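4-alpha-glucanotransferase (Streptococcus agalactiae, PDB 6M6T) is an amylomaltase, also called disproportionating enzyme, a glucanotransferase built on a TIM barrel that holds glycans in its pockets. Local coordinates at residues D257-W261 with M462-V466; G300-E306 with G317-P323. All coordinates share one frame; numbering follows the deposited sequence.

Interaction 1. Residues D257-W261 with M462-V466. With AC1 (4,6-dideoxy-4-{[(1S,4R,5S,6S)-4,5,6-trihydroxy-3-(hydroxymethyl)cyclohex-2-en-1-yl]amino}-alpha-D-glucopyranose), chain I.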
loop_
_atom_site.group_PDB
_atom_site.type_symbol
_atom_site.label_atom_id
_atom_site.label_comp_id
_atom_site.label_asym_id
_atom_site.label_seq_id
_atom_site.Cartn_x
_atom_site.Cartn_y
_atom_site.Cartn_z
ATOM N N ASP A 257 -20.138 -2.216 -14.099
ATOM C CA ASP A 257 -19.534 -3.538 -14.185
ATOM C C ASP A 257 -18.779 -3.985 -12.929
ATOM O O ASP A 257 -18.449 -5.172 -12.823
ATOM C CB ASP A 257 -18.629 -3.632 -15.418
ATOM C CG ASP A 257 -19.230 -4.535 -16.484
ATOM O OD1 ASP A 257 -20.041 -5.404 -16.109
ATOM O OD2 ASP A 257 -18.927 -4.354 -17.684
ATOM N N GLY A 258 -18.498 -3.095 -11.986
ATOM C CA GLY A 258 -17.929 -3.551 -10.731
ATOM C C GLY A 258 -16.453 -3.881 -10.863
ATOM O O GLY A 258 -15.767 -3.440 -11.791
ATOM N N GLN A 259 -15.959 -4.684 -9.922
ATOM C CA GLN A 259 -14.532 -4.965 -9.855
ATOM C C GLN A 259 -14.273 -6.436 -9.582
ATOM O O GLN A 259 -14.884 -7.037 -8.692
ATOM C CB GLN A 259 -13.830 -4.142 -8.769
ATOM C CG GLN A 259 -13.556 -2.695 -9.126
ATOM C CD GLN A 259 -12.965 -1.934 -7.955
ATOM O OE1 GLN A 259 -12.231 -2.505 -7.141
ATOM N NE2 GLN A 259 -13.310 -0.652 -7.839
ATOM N N LEU A 260 -13.332 -6.991 -10.338
ATOM C CA LEU A 260 -12.810 -8.333 -10.125
ATOM C C LEU A 260 -11.344 -8.200 -9.727
ATOM O O LEU A 260 -10.547 -7.618 -10.476
ATOM C CB LEU A 260 -12.973 -9.181 -11.387
ATOM C CG LEU A 260 -12.458 -10.611 -11.317
ATOM C CD1 LEU A 260 -13.581 -11.582 -11.648
ATOM C CD2 LEU A 260 -11.265 -10.768 -12.263
ATOM N N TRP A 261 -10.994 -8.723 -8.546
ATOM C CA TRP A 261 -9.664 -8.539 -7.971
ATOM C C TRP A 261 -8.730 -9.734 -8.182
ATOM O O TRP A 261 -7.564 -9.543 -8.547
ATOM C CB TRP A 261 -9.786 -8.231 -6.477
ATOM C CG TRP A 261 -10.441 -6.908 -6.187
ATOM C CD1 TRP A 261 -10.755 -5.930 -7.091
ATOM C CD2 TRP A 261 -10.859 -6.415 -4.904
ATOM N NE1 TRP A 261 -11.346 -4.861 -6.450
ATOM C CE2 TRP A 261 -11.419 -5.131 -5.109
ATOM C CE3 TRP A 261 -10.806 -6.929 -3.603
ATOM C CZ2 TRP A 261 -11.927 -4.361 -4.065
ATOM C CZ3 TRP A 261 -11.315 -6.158 -2.565
ATOM C CH2 TRP A 261 -11.867 -4.890 -2.806
ATOM N N MET A 462 -6.383 3.382 -11.232
ATOM C CA MET A 462 -7.729 3.505 -11.795
ATOM C C MET A 462 -8.335 2.118 -11.687
ATOM O O MET A 462 -8.013 1.234 -12.502
ATOM C CB MET A 462 -7.741 3.992 -13.242
ATOM C CG MET A 462 -9.097 3.797 -13.958
ATOM S SD MET A 462 -9.255 4.551 -15.613
ATOM C CE MET A 462 -8.997 6.292 -15.241
ATOM N N PRO A 463 -9.205 1.886 -10.706
ATOM C CA PRO A 463 -9.557 0.508 -10.339
ATOM C C PRO A 463 -10.154 -0.270 -11.496
ATOM O O PRO A 463 -10.870 0.279 -12.340
ATOM C CB PRO A 463 -10.568 0.694 -9.205
ATOM C CG PRO A 463 -10.248 2.047 -8.650
ATOM C CD PRO A 463 -9.848 2.876 -9.827
ATOM N N ASN A 464 -9.827 -1.566 -11.523
ATOM C CA ASN A 464 -10.378 -2.530 -12.473
ATOM C C ASN A 464 -9.792 -2.369 -13.879
ATOM O O ASN A 464 -10.473 -2.621 -14.878
ATOM C CB ASN A 464 -11.911 -2.453 -12.503
ATOM C CG ASN A 464 -12.549 -3.758 -12.855
ATOM O OD1 ASN A 464 -12.271 -4.797 -12.239
ATOM N ND2 ASN A 464 -13.402 -3.727 -13.872
ATOM N N THR A 465 -8.534 -1.930 -13.963
ATOM C CA THR A 465 -7.740 -1.980 -15.188
ATOM C C THR A 465 -6.340 -2.465 -14.828
ATOM O O THR A 465 -6.008 -2.645 -13.654
ATOM C CB THR A 465 -7.661 -0.618 -15.908
ATOM O OG1 THR A 465 -6.984 0.329 -15.077
ATOM C CG2 THR A 465 -9.048 -0.074 -16.274
ATOM N N VAL A 466 -5.518 -2.704 -15.851
ATOM C CA VAL A 466 -4.101 -2.980 -15.638
ATOM C C VAL A 466 -3.182 -2.032 -16.412
ATOM O O VAL A 466 -2.024 -1.829 -15.996
ATOM C CB VAL A 466 -3.755 -4.448 -15.972
ATOM C CG1 VAL A 466 -2.448 -4.848 -15.280
ATOM C CG2 VAL A 466 -4.885 -5.389 -15.549
HETATM C C1 AC1 I . -6.672 -3.070 -6.454
HETATM O O2 AC1 I . -8.174 -1.873 -7.995
HETATM C C2 AC1 I . -7.058 -2.781 -7.919
HETATM C C4A AC1 I . -6.560 -8.817 -12.100
HETATM C C3 AC1 I . -7.388 -4.036 -8.673
HETATM O O3 AC1 I . -7.676 -3.615 -9.997
HETATM C C4 AC1 I . -6.177 -4.998 -8.616
HETATM N N4A AC1 I . -6.267 -6.254 -9.422
HETATM C C5 AC1 I . -6.019 -5.326 -7.141
HETATM O O5 AC1 I . -5.660 -4.125 -6.421
HETATM C C6 AC1 I . -4.924 -6.373 -6.969
HETATM C C1B AC1 I . -5.752 -6.244 -10.820
HETATM C C2B AC1 I . -6.948 -6.408 -11.742
HETATM O O2B AC1 I . -7.927 -5.403 -11.466
HETATM C C3B AC1 I . -7.540 -7.804 -11.486
HETATM O O3B AC1 I . -8.847 -7.929 -12.087
HETATM O O4 AC1 I . -6.948 -10.199 -11.842
HETATM C C5B AC1 I . -5.243 -8.557 -11.670
HETATM C C7B AC1 I . -4.861 -7.315 -11.085
HETATM C C6B AC1 I . -4.222 -9.692 -11.928
HETATM O O6B AC1 I . -4.912 -10.940 -12.157
#
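Asn464 reaches from the 462-466 loop to the start of strand 259-264 and takes a backbone hydrogen bond there: Leu260 N donates to Asn464 OD1 (3.1 Å, N-H...O angle 161°), approaching from a direction tilted 31° out of the carbonyl plane. With CG anti to its own backbone N (chi1 -151°), the Asn464 amide is turned onto the strand. Its ND2 comes close to Gly258 O without the angle for a bond. Gln259 runs past Asn464 in the opposite direction, Gln259 CG 3.8 Å from Asn464 CB, and stretches on over Pro463, with Gln259 NE2 3.3 Å from Pro463 CB. The amide of Gln259 is held by Trp261, whose NE1 gives Gln259 OE1 a hydrogen bond of 2.6 Å, in the indole plane and on an OE1 lone pair. Pro463 and Asn464 belong, with Leu260 and Trp261, to a glycan pocket, and Gln259 to a second. One AC1 unit lies between the two segments, and Asn464 N makes a weak bond of 3.3 Å to AC1 O3. Asn464 thus serves both sides, its side chain binding the strand and its backbone N, weakly, AC1, so one residue ties the loop to the strand and also meets the glycan.

Interaction 2. Residues G300-E306 with G317-P323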
loop_
_atom_site.group_PDB
_atom_site.type_symbol
_atom_site.label_atom_id
_atom_site.label_comp_id
_atom_site.label_asym_id
_atom_site.label_seq_id
_atom_site.Cartn_x
_atom_site.Cartn_y
_atom_site.Cartn_z
ATOM N N GLY A 300 -14.744 -5.606 4.008
ATOM C CA GLY A 300 -14.447 -7.023 3.946
ATOM C C GLY A 300 -14.420 -7.726 5.284
ATOM O O GLY A 300 -14.419 -8.965 5.305
ATOM N N PHE A 301 -14.388 -6.981 6.395
ATOM C CA PHE A 301 -14.446 -7.607 7.712
ATOM C C PHE A 301 -15.867 -7.735 8.243
ATOM O O PHE A 301 -16.080 -8.441 9.230
ATOM C CB PHE A 301 -13.552 -6.840 8.695
ATOM C CG PHE A 301 -12.103 -6.967 8.364
ATOM C CD1 PHE A 301 -11.370 -8.051 8.823
ATOM C CD2 PHE A 301 -11.483 -6.045 7.529
ATOM C CE1 PHE A 301 -10.031 -8.204 8.486
ATOM C CE2 PHE A 301 -10.140 -6.182 7.190
ATOM C CZ PHE A 301 -9.413 -7.260 7.671
ATOM N N SER A 302 -16.845 -7.099 7.602
ATOM C CA SER A 302 -18.248 -7.312 7.926
ATOM C C SER A 302 -18.932 -8.242 6.927
ATOM O O SER A 302 -19.597 -9.203 7.323
ATOM C CB SER A 302 -18.983 -5.964 7.995
ATOM O OG SER A 302 -19.315 -5.478 6.699
ATOM N N ASP A 303 -18.770 -7.966 5.635
ATOM C CA ASP A 303 -19.408 -8.714 4.554
ATOM C C ASP A 303 -18.518 -8.544 3.331
ATOM O O ASP A 303 -18.372 -7.419 2.846
ATOM C CB ASP A 303 -20.817 -8.181 4.241
ATOM C CG ASP A 303 -21.848 -8.510 5.317
ATOM O OD1 ASP A 303 -22.106 -9.718 5.529
ATOM O OD2 ASP A 303 -22.432 -7.557 5.918
ATOM N N TYR A 304 -17.931 -9.629 2.823
ATOM C CA TYR A 304 -17.117 -9.548 1.611
ATOM C C TYR A 304 -17.845 -10.162 0.419
ATOM O O TYR A 304 -18.689 -11.054 0.561
ATOM C CB TYR A 304 -15.751 -10.232 1.770
ATOM C CG TYR A 304 -15.868 -11.709 1.980
ATOM C CD1 TYR A 304 -16.155 -12.214 3.240
ATOM C CD2 TYR A 304 -15.729 -12.605 0.926
ATOM C CE1 TYR A 304 -16.290 -13.563 3.459
ATOM C CE2 TYR A 304 -15.873 -13.971 1.139
ATOM C CZ TYR A 304 -16.141 -14.436 2.412
ATOM O OH TYR A 304 -16.285 -15.766 2.686
ATOM N N TRP A 305 -17.505 -9.666 -0.764
ATOM C CA TRP A 305 -18.096 -10.139 -2.005
ATOM C C TRP A 305 -17.263 -11.290 -2.562
ATOM O O TRP A 305 -16.042 -11.170 -2.689
ATOM C CB TRP A 305 -18.174 -8.996 -3.009
ATOM C CG TRP A 305 -18.762 -9.386 -4.306
ATOM C CD1 TRP A 305 -18.088 -9.735 -5.438
ATOM C CD2 TRP A 305 -20.155 -9.462 -4.623
ATOM N NE1 TRP A 305 -18.978 -10.016 -6.443
ATOM C CE2 TRP A 305 -20.253 -9.856 -5.969
ATOM C CE3 TRP A 305 -21.328 -9.234 -3.899
ATOM C CZ2 TRP A 305 -21.475 -10.026 -6.606
ATOM C CZ3 TRP A 305 -22.541 -9.405 -4.532
ATOM C CH2 TRP A 305 -22.607 -9.795 -5.873
ATOM N N GLU A 306 -17.935 -12.396 -2.899
ATOM C CA GLU A 306 -17.290 -13.670 -3.207
ATOM C C GLU A 306 -17.713 -14.130 -4.604
ATOM O O GLU A 306 -18.754 -14.775 -4.766
ATOM C CB GLU A 306 -17.636 -14.712 -2.142
ATOM C CG GLU A 306 -16.806 -16.004 -2.214
ATOM C CD GLU A 306 -17.426 -17.196 -1.446
ATOM O OE1 GLU A 306 -18.283 -17.908 -2.022
ATOM O OE2 GLU A 306 -17.042 -17.452 -0.277
ATOM N N GLY A 317 -21.517 -13.231 -7.984
ATOM C CA GLY A 317 -20.998 -13.488 -6.651
ATOM C C GLY A 317 -22.065 -13.446 -5.601
ATOM O O GLY A 317 -23.246 -13.666 -5.883
ATOM N N SER A 318 -21.648 -13.175 -4.367
ATOM C CA SER A 318 -22.571 -13.023 -3.249
ATOM C C SER A 318 -21.885 -12.251 -2.132
ATOM O O SER A 318 -20.656 -12.118 -2.107
ATOM C CB SER A 318 -23.055 -14.376 -2.726
ATOM O OG SER A 318 -23.325 -15.273 -3.783
ATOM N N TRP A 319 -22.700 -11.751 -1.201
ATOM C CA TRP A 319 -22.201 -11.104 0.010
ATOM C C TRP A 319 -22.134 -12.142 1.123
ATOM O O TRP A 319 -23.166 -12.559 1.645
ATOM C CB TRP A 319 -23.102 -9.943 0.414
ATOM C CG TRP A 319 -22.989 -8.746 -0.443
ATOM C CD1 TRP A 319 -23.921 -8.280 -1.316
ATOM C CD2 TRP A 319 -21.894 -7.825 -0.491
ATOM N NE1 TRP A 319 -23.474 -7.125 -1.917
ATOM C CE2 TRP A 319 -22.228 -6.829 -1.428
ATOM C CE3 TRP A 319 -20.664 -7.747 0.164
ATOM C CZ2 TRP A 319 -21.370 -5.778 -1.734
ATOM C CZ3 TRP A 319 -19.819 -6.701 -0.137
ATOM C CH2 TRP A 319 -20.170 -5.734 -1.082
ATOM N N GLN A 320 -20.931 -12.559 1.484
ATOM C CA GLN A 320 -20.610 -13.524 2.521
ATOM C C GLN A 320 -20.268 -12.837 3.829
ATOM O O GLN A 320 -19.691 -11.745 3.829
ATOM C CB GLN A 320 -19.418 -14.377 2.102
ATOM C CG GLN A 320 -19.619 -14.977 0.781
ATOM C CD GLN A 320 -20.555 -16.128 0.904
ATOM O OE1 GLN A 320 -21.496 -16.275 0.125
ATOM N NE2 GLN A 320 -20.329 -16.948 1.917
ATOM N N PRO A 321 -20.578 -13.492 4.952
ATOM C CA PRO A 321 -20.304 -12.891 6.264
ATOM C C PRO A 321 -18.924 -13.219 6.815
ATOM O O PRO A 321 -18.536 -14.384 6.905
ATOM C CB PRO A 321 -21.406 -13.490 7.143
ATOM C CG PRO A 321 -21.617 -14.855 6.562
ATOM C CD PRO A 321 -21.314 -14.764 5.072
ATOM N N ALA A 322 -18.200 -12.214 7.194
ATOM C CA ALA A 322 -16.955 -12.347 7.930
ATOM C C ALA A 322 -17.169 -11.988 9.396
ATOM O O ALA A 322 -18.034 -11.170 9.715
ATOM C CB ALA A 322 -15.875 -11.442 7.333
ATOM N N PRO A 323 -16.392 -12.572 10.322
ATOM C CA PRO A 323 -16.615 -12.358 11.763
ATOM C C PRO A 323 -15.855 -11.158 12.334
ATOM O O PRO A 323 -15.063 -11.285 13.279
ATOM C CB PRO A 323 -16.116 -13.677 12.354
ATOM C CG PRO A 323 -14.954 -13.995 11.480
ATOM C CD PRO A 323 -15.354 -13.589 10.088
#
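Trp305 and Trp319 meet on one face of a beta hairpin, in which strands 303-308 and 319-321 run antiparallel at the margin of a four-stranded sheet. Backbone hydrogen bonds join the strands. Tyr304 and Gln320 form a hydrogen-bonded pair, with Gln320 N to Tyr304 O and Tyr304 N to Gln320 O both 2.9 Å; Glu306 N to Ser318 O (2.8 Å) continues the pattern, and a weak bond from Ala322 N to Ser302 O lies toward the other end. Asp303-Pro321 and Trp305-Trp319 are non-hydrogen-bonded pairs. The aromatic contact is T-shaped: the indoles stand at 72°, the six-membered edge of Trp305 pointing at the five-membered face of Trp319, and Trp305 CE3 lies 3.6 Å from Trp319 CE2. Trp305 CB also lies over the six-membered ring of Trp319, while Gly317 and Ser318 backbone atoms cover a face of Trp305, whose NE1 bonds to Ala314 O. Beyond the hairpin, Lys299 makes a cation-pi contact with Trp319. On the other face, Gln320 CB sits over the Tyr304 ring, 3.6 Å from its centroid, a CH-pi contact. Gln320 bends at chi2 (-77°), bringing its amide nearly parallel to the Glu306 carboxylate, stacked with planes 16° apart. Lys236 NZ forms a salt bridge with Glu306 OE2 and a hydrogen bond with Tyr304 OH. Nearer the backbone, Gln320 CG lies 3.5 Å from Glu306 CB.

Overall arrangement
Interactions 1 and 2 reach the same antiparallel sheet of strands 259-264, 245-249, 303-308 and 319-321: interaction 1 uses the outermost strand 259-264, whereas interaction 2 pairs 303-308 with the opposite outermost strand, 319-321. Their centres lie 18 Å apart and their nearest atoms about 5 Å, without touching. Along the chain, 300-306 and 317-323 both fall between 257-261 and 462-466. Interaction 2 is a local hairpin, its segments 11 residues apart, while interaction 1 brings together parts 201 residues apart. This sheet is separate from the eight-stranded parallel sheet of the TIM barrel. One margin is formed by the hairpin; the other meets a distant loop and lines a glycan pocket.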